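PDB 7LNK: capsid protein from Bocavirus gorilla/GBoV1/2009, which forms, in sixty copies, a T=1 icosahedral parvovirus capsid, the protein shell that presumably encloses the viral single-stranded DNA genome. Local coordinates for residues 178-181 / 182-186; 317-320 / 321-325; 300-303 / 304-307; 456-459 / 460-464. All blocks are in the same frame, centred on the assembly; numbering follows the deposited sequence.

Interaction 1. Residues 178-181 / 182-186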
ATOM      1  N   THR A 178     -12.163 -80.864 -93.088  1.00 31.38           N
ATOM      2  CA  THR A 178     -13.011 -79.807 -93.602  1.00 31.38           C
ATOM      3  C   THR A 178     -12.502 -78.452 -93.128  1.00 31.38           C
ATOM      4  O   THR A 178     -11.555 -78.351 -92.350  1.00 31.38           O
ATOM      5  CB  THR A 178     -14.457 -80.014 -93.158  1.00 31.55           C
ATOM      6  OG1 THR A 178     -14.525 -80.005 -91.729  1.00 31.55           O
ATOM      7  CG2 THR A 178     -14.974 -81.340 -93.656  1.00 31.55           C
ATOM      8  N   ALA A 179     -13.163 -77.395 -93.592  1.00 30.11           N
ATOM      9  CA  ALA A 179     -12.753 -76.057 -93.193  1.00 30.11           C
ATOM     10  C   ALA A 179     -13.136 -75.785 -91.749  1.00 30.11           C
ATOM     11  O   ALA A 179     -12.455 -75.033 -91.046  1.00 30.11           O
ATOM     12  CB  ALA A 179     -13.377 -75.018 -94.121  1.00 30.39           C
ATOM     13  N   THR A 180     -14.224 -76.397 -91.288  1.00 29.40           N
ATOM     14  CA  THR A 180     -14.673 -76.167 -89.923  1.00 29.40           C
ATOM     15  C   THR A 180     -13.839 -76.959 -88.931  1.00 29.40           C
ATOM     16  O   THR A 180     -13.488 -76.451 -87.862  1.00 29.40           O
ATOM     17  CB  THR A 180     -16.150 -76.523 -89.798  1.00 30.06           C
ATOM     18  OG1 THR A 180     -16.905 -75.700 -90.690  1.00 30.06           O
ATOM     19  CG2 THR A 180     -16.636 -76.289 -88.385  1.00 30.06           C
ATOM     20  N   GLU A 181     -13.502 -78.206 -89.265  1.00 29.03           N
ATOM     21  CA  GLU A 181     -12.660 -78.984 -88.367  1.00 29.03           C
ATOM     22  C   GLU A 181     -11.271 -78.379 -88.242  1.00 29.03           C
ATOM     23  O   GLU A 181     -10.705 -78.344 -87.147  1.00 29.03           O
ATOM     24  CB  GLU A 181     -12.562 -80.433 -88.826  1.00 32.12           C
ATOM     25  CG  GLU A 181     -13.831 -81.223 -88.662  1.00 32.12           C
ATOM     26  CD  GLU A 181     -13.658 -82.661 -89.061  1.00 32.12           C
ATOM     27  OE1 GLU A 181     -12.637 -82.979 -89.696  1.00 32.12           O
ATOM     28  OE2 GLU A 181     -14.515 -83.488 -88.695  1.00 32.12           O
ATOM     29  N   LYS A 182     -10.701 -77.910 -89.351  1.00 27.71           N
ATOM     30  CA  LYS A 182      -9.393 -77.271 -89.273  1.00 27.71           C
ATOM     31  C   LYS A 182      -9.453 -76.004 -88.439  1.00 27.71           C
ATOM     32  O   LYS A 182      -8.521 -75.706 -87.689  1.00 27.71           O
ATOM     33  CB  LYS A 182      -8.862 -76.976 -90.672  1.00 29.55           C
ATOM     34  CG  LYS A 182      -8.445 -78.210 -91.428  1.00 29.55           C
ATOM     35  CD  LYS A 182      -7.714 -77.858 -92.699  1.00 29.55           C
ATOM     36  CE  LYS A 182      -8.632 -77.164 -93.670  1.00 29.55           C
ATOM     37  NZ  LYS A 182      -7.961 -76.917 -94.967  1.00 29.55           N
ATOM     38  N   ALA A 183     -10.549 -75.256 -88.544  1.00 26.59           N
ATOM     39  CA  ALA A 183     -10.701 -74.051 -87.743  1.00 26.59           C
ATOM     40  C   ALA A 183     -10.801 -74.388 -86.265  1.00 26.59           C
ATOM     41  O   ALA A 183     -10.442 -73.581 -85.405  1.00 26.59           O
ATOM     42  CB  ALA A 183     -11.932 -73.274 -88.201  1.00 26.69           C
ATOM     43  N   ILE A 184     -11.291 -75.582 -85.948  1.00 26.17           N
ATOM     44  CA  ILE A 184     -11.401 -75.976 -84.551  1.00 26.17           C
ATOM     45  C   ILE A 184     -10.050 -76.431 -84.012  1.00 26.17           C
ATOM     46  O   ILE A 184      -9.766 -76.274 -82.822  1.00 26.17           O
ATOM     47  CB  ILE A 184     -12.500 -77.040 -84.385  1.00 26.72           C
ATOM     48  CG1 ILE A 184     -13.850 -76.433 -84.735  1.00 26.72           C
ATOM     49  CG2 ILE A 184     -12.598 -77.510 -82.965  1.00 26.72           C
ATOM     50  CD1 ILE A 184     -14.959 -77.437 -84.806  1.00 26.72           C
ATOM     51  N   LEU A 185      -9.182 -76.982 -84.868  1.00 25.36           N
ATOM     52  CA  LEU A 185      -7.803 -77.197 -84.433  1.00 25.36           C
ATOM     53  C   LEU A 185      -7.005 -75.910 -84.398  1.00 25.36           C
ATOM     54  O   LEU A 185      -6.251 -75.680 -83.449  1.00 25.36           O
ATOM     55  CB  LEU A 185      -7.059 -78.203 -85.301  1.00 26.69           C
ATOM     56  CG  LEU A 185      -7.291 -79.686 -85.145  1.00 26.69           C
ATOM     57  CD1 LEU A 185      -6.457 -80.372 -86.167  1.00 26.69           C
ATOM     58  CD2 LEU A 185      -6.820 -80.073 -83.769  1.00 26.69           C
ATOM     59  N   TYR A 186      -7.116 -75.078 -85.435  1.00 24.56           N
ATOM     60  CA  TYR A 186      -6.299 -73.872 -85.480  1.00 24.56           C
ATOM     61  C   TYR A 186      -6.409 -73.094 -84.185  1.00 24.56           C
ATOM     62  O   TYR A 186      -5.440 -72.471 -83.744  1.00 24.56           O
ATOM     63  CB  TYR A 186      -6.672 -72.989 -86.664  1.00 25.21           C
ATOM     64  CG  TYR A 186      -6.324 -73.581 -87.998  1.00 25.21           C
ATOM     65  CD1 TYR A 186      -5.180 -74.335 -88.157  1.00 25.21           C
ATOM     66  CD2 TYR A 186      -7.096 -73.325 -89.113  1.00 25.21           C
ATOM     67  CE1 TYR A 186      -4.847 -74.865 -89.369  1.00 25.21           C
ATOM     68  CE2 TYR A 186      -6.765 -73.848 -90.333  1.00 25.21           C
ATOM     69  CZ  TYR A 186      -5.636 -74.616 -90.454  1.00 25.21           C
ATOM     70  OH  TYR A 186      -5.293 -75.143 -91.672  1.00 25.21           O
TER

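Interaction 2. Residues 317-320 / 321-325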
ATOM      1  N   ALA A 317     -37.907 -92.252 -59.384  1.00 27.47           N
ATOM      2  CA  ALA A 317     -37.541 -93.587 -58.948  1.00 27.47           C
ATOM      3  C   ALA A 317     -36.941 -94.361 -60.111  1.00 27.47           C
ATOM      4  O   ALA A 317     -37.594 -94.507 -61.150  1.00 27.47           O
ATOM      5  CB  ALA A 317     -38.761 -94.323 -58.409  1.00 27.45           C
ATOM      6  N   PRO A 318     -35.715 -94.862 -59.987  1.00 29.24           N
ATOM      7  CA  PRO A 318     -35.134 -95.635 -61.084  1.00 29.24           C
ATOM      8  C   PRO A 318     -35.994 -96.849 -61.389  1.00 29.24           C
ATOM      9  O   PRO A 318     -36.340 -97.627 -60.500  1.00 29.24           O
ATOM     10  CB  PRO A 318     -33.760 -96.033 -60.539  1.00 28.60           C
ATOM     11  CG  PRO A 318     -33.443 -94.987 -59.547  1.00 28.60           C
ATOM     12  CD  PRO A 318     -34.751 -94.665 -58.894  1.00 28.60           C
ATOM     13  N   THR A 319     -36.332 -97.008 -62.661  1.00 30.06           N
ATOM     14  CA  THR A 319     -37.130 -98.133 -63.114  1.00 30.06           C
ATOM     15  C   THR A 319     -36.276 -99.312 -63.539  1.00 30.06           C
ATOM     16  O   THR A 319     -36.820-100.365 -63.880  1.00 30.06           O
ATOM     17  CB  THR A 319     -38.031 -97.706 -64.272  1.00 29.79           C
ATOM     18  OG1 THR A 319     -37.226 -97.196 -65.338  1.00 29.79           O
ATOM     19  CG2 THR A 319     -38.997 -96.632 -63.822  1.00 29.79           C
ATOM     20  N   ASP A 320     -34.956 -99.159 -63.522  1.00 30.40           N
ATOM     21  CA  ASP A 320     -34.046-100.210 -63.935  1.00 30.40           C
ATOM     22  C   ASP A 320     -32.718 -99.988 -63.233  1.00 30.40           C
ATOM     23  O   ASP A 320     -32.438 -98.902 -62.725  1.00 30.40           O
ATOM     24  CB  ASP A 320     -33.868-100.230 -65.456  1.00 31.85           C
ATOM     25  CG  ASP A 320     -32.973-101.358 -65.925  1.00 31.85           C
ATOM     26  OD1 ASP A 320     -33.364-102.535 -65.782  1.00 31.85           O
ATOM     27  OD2 ASP A 320     -31.873-101.070 -66.426  1.00 31.85           O
ATOM     28  N   LEU A 321     -31.899-101.037 -63.207  1.00 30.08           N
ATOM     29  CA  LEU A 321     -30.623-100.946 -62.514  1.00 30.08           C
ATOM     30  C   LEU A 321     -29.679-100.000 -63.250  1.00 30.08           C
ATOM     31  O   LEU A 321     -28.762 -99.436 -62.647  1.00 30.08           O
ATOM     32  CB  LEU A 321     -30.008-102.338 -62.386  1.00 30.15           C
ATOM     33  CG  LEU A 321     -28.908-102.581 -61.354  1.00 30.15           C
ATOM     34  CD1 LEU A 321     -28.954-104.026 -60.945  1.00 30.15           C
ATOM     35  CD2 LEU A 321     -27.539-102.231 -61.812  1.00 30.15           C
ATOM     36  N   GLU A 322     -29.895 -99.809 -64.556  1.00 30.12           N
ATOM     37  CA  GLU A 322     -29.053 -98.895 -65.322  1.00 30.12           C
ATOM     38  C   GLU A 322     -29.153 -97.474 -64.801  1.00 30.12           C
ATOM     39  O   GLU A 322     -28.221 -96.680 -64.959  1.00 30.12           O
ATOM     40  CB  GLU A 322     -29.435 -98.908 -66.800  1.00 31.42           C
ATOM     41  CG  GLU A 322     -29.120-100.168 -67.557  1.00 31.42           C
ATOM     42  CD  GLU A 322     -29.527-100.064 -69.008  1.00 31.42           C
ATOM     43  OE1 GLU A 322     -30.234 -99.101 -69.357  1.00 31.42           O
ATOM     44  OE2 GLU A 322     -29.121-100.927 -69.807  1.00 31.42           O
ATOM     45  N   TYR A 323     -30.280 -97.126 -64.199  1.00 29.36           N
ATOM     46  CA  TYR A 323     -30.506 -95.747 -63.809  1.00 29.36           C
ATOM     47  C   TYR A 323     -29.982 -95.449 -62.418  1.00 29.36           C
ATOM     48  O   TYR A 323     -30.002 -94.289 -62.000  1.00 29.36           O
ATOM     49  CB  TYR A 323     -31.996 -95.438 -63.878  1.00 29.44           C
ATOM     50  CG  TYR A 323     -32.572 -95.676 -65.247  1.00 29.44           C
ATOM     51  CD1 TYR A 323     -31.857 -95.355 -66.384  1.00 29.44           C
ATOM     52  CD2 TYR A 323     -33.827 -96.230 -65.400  1.00 29.44           C
ATOM     53  CE1 TYR A 323     -32.376 -95.580 -67.632  1.00 29.44           C
ATOM     54  CE2 TYR A 323     -34.354 -96.456 -66.643  1.00 29.44           C
ATOM     55  CZ  TYR A 323     -33.624 -96.129 -67.756  1.00 29.44           C
ATOM     56  OH  TYR A 323     -34.152 -96.354 -69.002  1.00 29.44           O
ATOM     57  N   LYS A 324     -29.520 -96.465 -61.703  1.00 28.25           N
ATOM     58  CA  LYS A 324     -29.072 -96.298 -60.336  1.00 28.25           C
ATOM     59  C   LYS A 324     -27.598 -95.926 -60.294  1.00 28.25           C
ATOM     60  O   LYS A 324     -26.791 -96.406 -61.090  1.00 28.25           O
ATOM     61  CB  LYS A 324     -29.309 -97.579 -59.545  1.00 28.65           C
ATOM     62  CG  LYS A 324     -30.764 -97.926 -59.354  1.00 28.65           C
ATOM     63  CD  LYS A 324     -30.910 -99.161 -58.497  1.00 28.65           C
ATOM     64  CE  LYS A 324     -32.358 -99.438 -58.153  1.00 28.65           C
ATOM     65  NZ  LYS A 324     -33.106-100.005 -59.294  1.00 28.65           N
ATOM     66  N   LEU A 325     -27.260 -95.047 -59.358  1.00 26.09           N
ATOM     67  CA  LEU A 325     -25.874 -94.702 -59.095  1.00 26.09           C
ATOM     68  C   LEU A 325     -25.140 -95.940 -58.602  1.00 26.09           C
ATOM     69  O   LEU A 325     -25.649 -96.669 -57.748  1.00 26.09           O
ATOM     70  CB  LEU A 325     -25.808 -93.593 -58.050  1.00 25.42           C
ATOM     71  CG  LEU A 325     -24.489 -92.893 -57.755  1.00 25.42           C
ATOM     72  CD1 LEU A 325     -23.647 -92.834 -58.998  1.00 25.42           C
ATOM     73  CD2 LEU A 325     -24.776 -91.499 -57.270  1.00 25.42           C
TER

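Interaction 3. Residues 300-303 / 304-307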
ATOM      1  N   THR A 300     -18.809 -91.230 -86.915  1.00 33.00           N
ATOM      2  CA  THR A 300     -19.162 -92.088 -85.793  1.00 33.00           C
ATOM      3  C   THR A 300     -20.615 -91.852 -85.401  1.00 33.00           C
ATOM      4  O   THR A 300     -21.341 -91.086 -86.038  1.00 33.00           O
ATOM      5  CB  THR A 300     -18.241 -91.841 -84.592  1.00 32.90           C
ATOM      6  OG1 THR A 300     -18.338 -90.472 -84.187  1.00 32.90           O
ATOM      7  CG2 THR A 300     -16.811 -92.147 -84.952  1.00 32.90           C
ATOM      8  N   GLY A 301     -21.041 -92.539 -84.345  1.00 31.95           N
ATOM      9  CA  GLY A 301     -22.340 -92.317 -83.754  1.00 31.95           C
ATOM     10  C   GLY A 301     -22.290 -91.223 -82.711  1.00 31.95           C
ATOM     11  O   GLY A 301     -21.279 -90.546 -82.519  1.00 31.95           O
ATOM     12  N   ALA A 302     -23.414 -91.055 -82.014  1.00 30.98           N
ATOM     13  CA  ALA A 302     -23.538 -89.966 -81.050  1.00 30.98           C
ATOM     14  C   ALA A 302     -22.443 -90.033 -79.998  1.00 30.98           C
ATOM     15  O   ALA A 302     -21.887 -89.008 -79.592  1.00 30.98           O
ATOM     16  CB  ALA A 302     -24.914 -89.997 -80.394  1.00 29.80           C
ATOM     17  N   ALA A 303     -22.120 -91.235 -79.541  1.00 31.77           N
ATOM     18  CA  ALA A 303     -20.978 -91.393 -78.656  1.00 31.77           C
ATOM     19  C   ALA A 303     -19.699 -91.067 -79.410  1.00 31.77           C
ATOM     20  O   ALA A 303     -19.462 -91.565 -80.513  1.00 31.77           O
ATOM     21  CB  ALA A 303     -20.925 -92.812 -78.101  1.00 32.02           C
ATOM     22  N   GLY A 304     -18.874 -90.232 -78.809  1.00 31.53           N
ATOM     23  CA  GLY A 304     -17.623 -89.818 -79.382  1.00 31.53           C
ATOM     24  C   GLY A 304     -17.610 -88.422 -79.963  1.00 31.53           C
ATOM     25  O   GLY A 304     -16.530 -87.837 -80.080  1.00 31.53           O
ATOM     26  N   TYR A 305     -18.754 -87.871 -80.357  1.00 29.53           N
ATOM     27  CA  TYR A 305     -18.902 -86.423 -80.367  1.00 29.53           C
ATOM     28  C   TYR A 305     -19.672 -85.897 -79.160  1.00 29.53           C
ATOM     29  O   TYR A 305     -19.972 -84.703 -79.104  1.00 29.53           O
ATOM     30  CB  TYR A 305     -19.469 -85.912 -81.699  1.00 30.00           C
ATOM     31  CG  TYR A 305     -20.841 -86.319 -82.147  1.00 30.00           C
ATOM     32  CD1 TYR A 305     -21.947 -85.558 -81.825  1.00 30.00           C
ATOM     33  CD2 TYR A 305     -21.019 -87.412 -82.968  1.00 30.00           C
ATOM     34  CE1 TYR A 305     -23.194 -85.904 -82.267  1.00 30.00           C
ATOM     35  CE2 TYR A 305     -22.260 -87.764 -83.417  1.00 30.00           C
ATOM     36  CZ  TYR A 305     -23.347 -87.011 -83.062  1.00 30.00           C
ATOM     37  OH  TYR A 305     -24.592 -87.369 -83.510  1.00 30.00           O
ATOM     38  N   GLY A 306     -20.020 -86.757 -78.203  1.00 29.00           N
ATOM     39  CA  GLY A 306     -20.739 -86.304 -77.029  1.00 29.00           C
ATOM     40  C   GLY A 306     -20.386 -87.087 -75.782  1.00 29.00           C
ATOM     41  O   GLY A 306     -19.689 -88.100 -75.828  1.00 29.00           O
ATOM     42  N   SER A 307     -20.880 -86.586 -74.653  1.00 27.83           N
ATOM     43  CA  SER A 307     -20.612 -87.150 -73.338  1.00 27.83           C
ATOM     44  C   SER A 307     -21.872 -87.783 -72.769  1.00 27.83           C
ATOM     45  O   SER A 307     -22.974 -87.261 -72.942  1.00 27.83           O
ATOM     46  CB  SER A 307     -20.105 -86.084 -72.370  1.00 26.98           C
ATOM     47  OG  SER A 307     -18.846 -85.584 -72.772  1.00 26.98           O
TER

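Interaction 4. Residues 456-459 / 460-464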
ATOM      1  N   THR A 456     -36.982 -81.622 -33.411  1.00 18.96           N
ATOM      2  CA  THR A 456     -38.177 -82.301 -33.881  1.00 18.96           C
ATOM      3  C   THR A 456     -39.217 -82.377 -32.778  1.00 18.96           C
ATOM      4  O   THR A 456     -38.888 -82.571 -31.606  1.00 18.96           O
ATOM      5  CB  THR A 456     -37.850 -83.709 -34.404  1.00 19.45           C
ATOM      6  OG1 THR A 456     -39.015 -84.281 -35.004  1.00 19.45           O
ATOM      7  CG2 THR A 456     -37.370 -84.609 -33.303  1.00 19.45           C
ATOM      8  N   LYS A 457     -40.473 -82.187 -33.159  1.00 19.23           N
ATOM      9  CA  LYS A 457     -41.596 -82.439 -32.275  1.00 19.23           C
ATOM     10  C   LYS A 457     -42.148 -83.837 -32.463  1.00 19.23           C
ATOM     11  O   LYS A 457     -43.170 -84.173 -31.863  1.00 19.23           O
ATOM     12  CB  LYS A 457     -42.704 -81.411 -32.497  1.00 19.05           C
ATOM     13  CG  LYS A 457     -42.262 -79.981 -32.347  1.00 19.05           C
ATOM     14  CD  LYS A 457     -41.603 -79.714 -31.017  1.00 19.05           C
ATOM     15  CE  LYS A 457     -42.583 -79.646 -29.887  1.00 19.05           C
ATOM     16  NZ  LYS A 457     -41.900 -79.238 -28.633  1.00 19.05           N
ATOM     17  N   ASN A 458     -41.519 -84.635 -33.313  1.00 19.44           N
ATOM     18  CA  ASN A 458     -41.893 -86.030 -33.461  1.00 19.44           C
ATOM     19  C   ASN A 458     -41.800 -86.744 -32.125  1.00 19.44           C
ATOM     20  O   ASN A 458     -40.807 -86.619 -31.409  1.00 19.44           O
ATOM     21  CB  ASN A 458     -40.995 -86.709 -34.484  1.00 20.49           C
ATOM     22  CG  ASN A 458     -41.461 -88.091 -34.826  1.00 20.49           C
ATOM     23  OD1 ASN A 458     -42.645 -88.387 -34.753  1.00 20.49           O
ATOM     24  ND2 ASN A 458     -40.535 -88.948 -35.212  1.00 20.49           N
ATOM     25  N   TRP A 459     -42.850 -87.485 -31.788  1.00 19.52           N
ATOM     26  CA  TRP A 459     -42.871 -88.224 -30.536  1.00 19.52           C
ATOM     27  C   TRP A 459     -42.037 -89.480 -30.639  1.00 19.52           C
ATOM     28  O   TRP A 459     -41.343 -89.863 -29.694  1.00 19.52           O
ATOM     29  CB  TRP A 459     -44.309 -88.585 -30.188  1.00 19.24           C
ATOM     30  CG  TRP A 459     -44.455 -89.391 -28.960  1.00 19.24           C
ATOM     31  CD1 TRP A 459     -44.685 -90.722 -28.882  1.00 19.24           C
ATOM     32  CD2 TRP A 459     -44.419 -88.907 -27.623  1.00 19.24           C
ATOM     33  NE1 TRP A 459     -44.778 -91.107 -27.577  1.00 19.24           N
ATOM     34  CE2 TRP A 459     -44.621 -90.006 -26.781  1.00 19.24           C
ATOM     35  CE3 TRP A 459     -44.233 -87.647 -27.056  1.00 19.24           C
ATOM     36  CZ2 TRP A 459     -44.639 -89.889 -25.405  1.00 19.24           C
ATOM     37  CZ3 TRP A 459     -44.252 -87.534 -25.697  1.00 19.24           C
ATOM     38  CH2 TRP A 459     -44.452 -88.647 -24.883  1.00 19.24           C
ATOM     39  N   ARG A 460     -42.075 -90.108 -31.791  1.00 20.91           N
ATOM     40  CA  ARG A 460     -41.656 -91.477 -31.963  1.00 20.91           C
ATOM     41  C   ARG A 460     -40.164 -91.519 -32.286  1.00 20.91           C
ATOM     42  O   ARG A 460     -39.588 -90.528 -32.731  1.00 20.91           O
ATOM     43  CB  ARG A 460     -42.494 -92.078 -33.080  1.00 23.54           C
ATOM     44  CG  ARG A 460     -42.241 -93.488 -33.250  1.00 23.54           C
ATOM     45  CD  ARG A 460     -42.795 -94.077 -34.447  1.00 23.54           C
ATOM     46  NE  ARG A 460     -42.273 -95.421 -34.427  1.00 23.54           N
ATOM     47  CZ  ARG A 460     -42.434 -96.284 -35.399  1.00 23.54           C
ATOM     48  NH1 ARG A 460     -43.014 -95.887 -36.515  1.00 23.54           N
ATOM     49  NH2 ARG A 460     -41.908 -97.494 -35.295  1.00 23.54           N
ATOM     50  N   PRO A 461     -39.485 -92.643 -32.045  1.00 21.41           N
ATOM     51  CA  PRO A 461     -38.084 -92.741 -32.461  1.00 21.41           C
ATOM     52  C   PRO A 461     -37.916 -92.673 -33.969  1.00 21.41           C
ATOM     53  O   PRO A 461     -38.837 -92.945 -34.740  1.00 21.41           O
ATOM     54  CB  PRO A 461     -37.656 -94.108 -31.927  1.00 21.18           C
ATOM     55  CG  PRO A 461     -38.505 -94.324 -30.782  1.00 21.18           C
ATOM     56  CD  PRO A 461     -39.830 -93.751 -31.141  1.00 21.18           C
ATOM     57  N   GLU A 462     -36.710 -92.312 -34.383  1.00 21.40           N
ATOM     58  CA  GLU A 462     -36.371 -92.175 -35.787  1.00 21.40           C
ATOM     59  C   GLU A 462     -35.216 -93.098 -36.142  1.00 21.40           C
ATOM     60  O   GLU A 462     -34.477 -93.568 -35.276  1.00 21.40           O
ATOM     61  CB  GLU A 462     -36.012 -90.728 -36.133  1.00 21.63           C
ATOM     62  CG  GLU A 462     -37.190 -89.787 -36.106  1.00 21.63           C
ATOM     63  CD  GLU A 462     -36.802 -88.344 -36.327  1.00 21.63           C
ATOM     64  OE1 GLU A 462     -35.595 -88.035 -36.312  1.00 21.63           O
ATOM     65  OE2 GLU A 462     -37.705 -87.509 -36.508  1.00 21.63           O
ATOM     66  N   ARG A 463     -35.093 -93.364 -37.436  1.00 21.32           N
ATOM     67  CA  ARG A 463     -34.000 -94.177 -37.941  1.00 21.32           C
ATOM     68  C   ARG A 463     -32.668 -93.502 -37.667  1.00 21.32           C
ATOM     69  O   ARG A 463     -32.560 -92.279 -37.696  1.00 21.32           O
ATOM     70  CB  ARG A 463     -34.172 -94.395 -39.437  1.00 22.62           C
ATOM     71  CG  ARG A 463     -33.118 -95.223 -40.083  1.00 22.62           C
ATOM     72  CD  ARG A 463     -33.400 -95.391 -41.544  1.00 22.62           C
ATOM     73  NE  ARG A 463     -32.385 -96.211 -42.180  1.00 22.62           N
ATOM     74  CZ  ARG A 463     -32.464 -96.661 -43.425  1.00 22.62           C
ATOM     75  NH1 ARG A 463     -31.489 -97.406 -43.918  1.00 22.62           N
ATOM     76  NH2 ARG A 463     -33.512 -96.361 -44.172  1.00 22.62           N
ATOM     77  N   ARG A 464     -31.655 -94.309 -37.380  1.00 20.75           N
ATOM     78  CA  ARG A 464     -30.290 -93.838 -37.232  1.00 20.75           C
ATOM     79  C   ARG A 464     -29.367 -94.864 -37.863  1.00 20.75           C
ATOM     80  O   ARG A 464     -29.750 -96.014 -38.073  1.00 20.75           O
ATOM     81  CB  ARG A 464     -29.930 -93.603 -35.760  1.00 20.54           C
ATOM     82  CG  ARG A 464     -30.779 -92.550 -35.092  1.00 20.54           C
ATOM     83  CD  ARG A 464     -30.425 -91.180 -35.603  1.00 20.54           C
ATOM     84  NE  ARG A 464     -31.246 -90.128 -35.024  1.00 20.54           N
ATOM     85  CZ  ARG A 464     -32.356 -89.664 -35.582  1.00 20.54           C
ATOM     86  NH1 ARG A 464     -32.770 -90.157 -36.734  1.00 20.54           N
ATOM     87  NH2 ARG A 464     -33.049 -88.703 -35.000  1.00 20.54           N
TER

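Interaction 1. Residues 178-181 / 182-186
Ile184 lays its CG1-CD1 branch beside Thr180, one helical turn back; the two side chains point the same way and meet at Ile184 CD1 and Thr180 CG2, 4.1 Å apart. With CG1 anti to the carbonyl carbon (chi1 -65°), the branch comes over Thr180 O, Ile184 CG1 lying 3.1 Å from it. Lys182 folds toward the start of the helix: a bend at chi3 lays its methylene chain alongside Thr178 O, with Lys182 CE 3.4 Å from that oxygen. The same carbonyl accepts the backbone bond from Lys182 N (3.1 Å), and Leu185 N repeats the i to i+4 pattern on Glu181 O at 3.1 Å. This is the opening of helix 179-186, with Thr178 as its N-cap: Thr178 OG1 accepts from Glu181 N over 3.2 Å, nearly straight at 164°, satisfying an N-H of the first turn. Thr178 OG1 is also hydrogen-bonded to Gly295 O. The extended Glu181 chain carries its carboxylate to Tyr297 N and, weakly, Asp171 N, tying the helix to two loops of its own chain. Leu346 of the third subunit packs on Thr180, Ala183 and Ile184, while Ile472 of the second subunit packs on Lys182, Leu185 and Tyr186.

Interaction 2. Residues 317-320 / 321-325
Asp320 holds CG anti to its backbone nitrogen (chi1 -177°), and a chi2 of 66° turns the carboxylate so that OD2 reaches forward to the amide of Glu322. The resulting bond, Glu322 N to Asp320 OD2, is 3.0 Å long and meets the oxygen from above the carboxylate plane. An aspartate or asparagine side-chain oxygen accepting from the amide two residues on makes an Asx turn, and here it leads into the 3-10 segment 321-323, whose entry is also marked by Tyr323 N bonding to Asp320 O at 3.2 Å. Asp320 and Glu322 come close as like charges, Asp320 OD2 lying 3.9 Å from Glu322 OE1 with the carboxylate planes 81° apart. Arg244 of the third subunit probably offsets this: its NH2 forms a salt bridge with Asp320 OD2, and its backbone N bonds to Glu322 OE2. Within the chain, Glu322 OE1 takes the amide of Arg276. On the apolar side, Pro318 and Lys324 cross at about a right angle, with Pro318 CB 3.7 Å from Lys324 CG; the same proline carbon is 3.8 Å from Tyr323 CB. Thr319 approaches the tyrosine ring at its edge, near the ring plane, where OG1 of Thr319 is 3.2 Å from CE2 of Tyr323.

Interaction 3. Residues 300-303 / 304-307
The chain reverses through Ala302-Tyr305 in a type II beta turn, identified by the psi of 131° at Ala303 and the positive phi of 104° at Gly304. Gly304, with no side chain, takes up this positive phi beside Ala303 O. The bond that closes the turn, Tyr305 N to Ala302 O, is weak: 3.4 Å long and bent. The Tyr305 side chain adds to the contact; its CG sits between the backbone N and the carbonyl carbon (chi1 63°). This folds the phenol back over Ala302, the first residue of the turn, and Gly301 before it. One ring face looks onto Ala302 O, which lies 3.8 Å above the plane and over the ring centre, so the carbonyl that accepts the turn bond also abuts the ring. Farther out, Tyr305 CZ lies 3.6 Å from Ala302 CA. Gly301 O comes up obliquely to Tyr305 CE2 at 3.1 Å. The phenol hydroxyl is hydrogen-bonded to Tyr355 OH of the third subunit, and Tyr362 of that subunit packs on Ala302, placing the turn at an intersubunit boundary. The chain then enters strand 306-308, which pairs antiparallel with strand 287-291; Cys290 of that strand touches Tyr305. At the ring edge, near its plane, Thr300 OG1 lies 4.2 Å from Tyr305 CD2, and this hydroxyl donates weakly to Gly301 O at 3.4 Å.

Interaction 4. Residues 456-459 / 460-464
Two side-chain turns in succession shape this buried bend: an Asx turn in which Asn458 OD1 accepts from Arg460 N, and an ST turn just before it, where Thr456 OG1 accepts from Asn458 N. The Asx bond is weak, 3.5 Å between Arg460 N and Asn458 OD1, though straight at 165°; the ST bond is firmer, 3.0 Å from Asn458 N to Thr456 OG1. Asn458 CG lies anti to the backbone N (chi1 -172°), which carries the amide forward beside Arg460. While OD1 faces the Arg460 amide, ND2 donates to Glu462 OE2, a weak bond of 3.4 Å made with the amide and carboxylate planes only 28° apart. Thr456 and Glu462 approach from opposite directions, Thr456 OG1 lying 3.8 Å from Glu462 OE2. The other carboxylate oxygen is held by a salt bridge: Arg464 NH2 meets Glu462 OE1 at 2.9 Å, on the anti side, and OE1 lies in the guanidinium plane. Glu462 is thus engaged at both oxygens, and Asn507 N adds a weak bond to OE2. Asn458 OD1 has a stronger partner in Phe190 N of the fourth subunit, and Trp459 NE1 bonds to Tyr490 OH of the fifth. The bend follows strand 437-453 and precedes strand 472-473; Arg460 NH1 reaches Leu185 O on helix 179-186 of the fourth subunit, while from helix 76-85 of the fifth subunit Gln77 packs on Glu462 and Gln80 on Pro461.

Within one chain the four contacts do not touch one another. Interactions 1 and 3 are the closest pair, about 18 Å between centres, and the centres of interactions 2 and 3 are about 23 Å apart; all three touch the third subunit. Interaction 4 lies on the opposite side of the chain's centre from interactions 1 and 3, its centre about 62 Å from that of interaction 1. The assembly nevertheless joins these two: Leu185 O at the end of interaction 1 accepts from Arg460 NH1 in the interaction 4 segment of another subunit. Leu346, which packs on interaction 1 from that same subunit, also touches Arg463 within its own chain. The local turns and helix cap therefore sit at boundaries between capsid subunits.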